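Local coordinates for glutamine aminotransferase class-II domain protein (Ruegeria pomeroyi, PDB 3MDN) that probably acts as a class-II glutamine amidotransferase with an N-terminal-nucleophile type fold, releasing ammonia from glutamine for transfer to an acceptor not yet identified, at residues F191-G194 / Q195-Y198. Numbering follows the deposited sequence.
Sequences FSDG and QTLY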
# COMPACT_ATOMS: atom_id res chain seq x y z
N PHE D 191 -26.07 -2.71 7.72
CA PHE D 191 -26.25 -3.01 6.31
C PHE D 191 -27.33 -2.11 5.70
O PHE D 191 -28.16 -1.60 6.42
CB PHE D 191 -26.48 -4.52 6.05
CG PHE D 191 -27.63 -5.13 6.83
CD1 PHE D 191 -27.48 -5.49 8.17
CD2 PHE D 191 -28.85 -5.37 6.22
CE1 PHE D 191 -28.55 -6.04 8.88
CE2 PHE D 191 -29.92 -5.93 6.93
CZ PHE D 191 -29.77 -6.28 8.23
N SER D 192 -27.27 -1.88 4.39
CA SER D 192 -28.15 -0.90 3.71
C SER D 192 -28.41 -1.28 2.28
O SER D 192 -27.58 -1.95 1.62
CB SER D 192 -27.50 0.50 3.70
OG SER D 192 -28.38 1.50 3.19
N ASP D 193 -29.53 -0.81 1.75
CA ASP D 193 -29.82 -0.94 0.32
C ASP D 193 -29.70 0.41 -0.32
O ASP D 193 -30.08 0.59 -1.46
CB ASP D 193 -31.22 -1.52 0.07
CG ASP D 193 -32.32 -0.75 0.80
OD1 ASP D 193 -32.03 0.34 1.37
OD2 ASP D 193 -33.47 -1.23 0.83
N GLY D 194 -29.19 1.39 0.41
CA GLY D 194 -29.08 2.73 -0.13
C GLY D 194 -30.29 3.61 0.09
O GLY D 194 -30.26 4.79 -0.24
N GLN D 195 -31.36 3.04 0.65
CA GLN D 195 -32.53 3.81 1.09
C GLN D 195 -32.83 3.67 2.60
O GLN D 195 -33.17 4.65 3.28
CB GLN D 195 -33.76 3.38 0.29
CG GLN D 195 -33.90 4.09 -1.09
CD GLN D 195 -34.99 5.20 -1.02
OE1 GLN D 195 -36.18 4.96 -1.30
NE2 GLN D 195 -34.58 6.40 -0.59
N THR D 196 -32.69 2.45 3.12
CA THR D 196 -32.96 2.15 4.53
C THR D 196 -31.66 1.69 5.15
O THR D 196 -30.88 1.04 4.48
CB THR D 196 -34.03 1.03 4.67
OG1 THR D 196 -35.24 1.45 4.03
CG2 THR D 196 -34.33 0.72 6.12
N LEU D 197 -31.44 2.00 6.43
CA LEU D 197 -30.25 1.53 7.11
C LEU D 197 -30.71 0.51 8.16
O LEU D 197 -31.69 0.76 8.87
CB LEU D 197 -29.53 2.70 7.79
CG LEU D 197 -28.42 2.31 8.79
CD1 LEU D 197 -27.31 1.58 8.03
CD2 LEU D 197 -27.84 3.54 9.55
N TYR D 198 -30.02 -0.62 8.24
CA TYR D 198 -30.40 -1.70 9.16
C TYR D 198 -29.26 -1.98 10.11
O TYR D 198 -28.09 -1.75 9.78
CB TYR D 198 -30.66 -3.01 8.40
CG TYR D 198 -31.81 -2.94 7.43
CD1 TYR D 198 -31.57 -2.74 6.07
CD2 TYR D 198 -33.13 -3.03 7.88
CE1 TYR D 198 -32.62 -2.67 5.17
CE2 TYR D 198 -34.20 -2.97 6.96
CZ TYR D 198 -33.93 -2.80 5.62
OH TYR D 198 -34.95 -2.69 4.71
O HOH W 1 -35.46 0.27 1.80
O HOH W 2 -34.81 -3.18 2.11
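Phe191 and Tyr198 form an antiparallel hydrogen-bonded pair where strands 185-192 and 197-203 meet in a beta hairpin, and Ser192 and Leu197 follow as a non-hydrogen-bonded pair. Tyr198 N donates to Phe191 O at 2.8 Å, and Phe191 N returns a bond to Tyr198 O. On the sheet face shared by these two residues, CB of Tyr198 sits over the Phe191 ring, 3.5 Å from its centroid, in a CH-pi contact. The Phe191 ring is swung there by a chi1 of 54°, with CG flanked by both main-chain neighbours of CA. The ring planes are only 18° apart, yet the offset is so large that little of one ring faces the other. With an alanine here in place of Phe191, CB of Tyr198 would probably lose its aromatic cover and a gap would open beside Trp109 and Leu157.

Side chains tie the turn. Asp193 OD1 accepts two backbone bonds: Thr196 N at 2.8 Å, nearly straight at 174°, and Gln195 N at 2.9 Å, from above the carboxylate plane. The other oxygen, OD2, takes hydrogens from two waters; one also bonds Thr196 OG1 and the other Tyr198 OH. Thr196 CG2 lies over one face of the Tyr198 ring, toward its rim. Ser192 OG accepts from Gly194 N at 2.9 Å, an ST turn, and donates to Thr196 O at 2.9 Å. Gly194 has a positive phi, where a CB would press on the preceding carbonyl. Outside the turn, His10 bonds Gln195 O and Arg108 bonds Asp193 O.

The Asp193 carboxylate and Ser192 hydroxyl thus satisfy backbone groups that strand pairing does not reach. Two donors on OD1 and two waters on OD2 would be expected to favour the ionised form of Asp193.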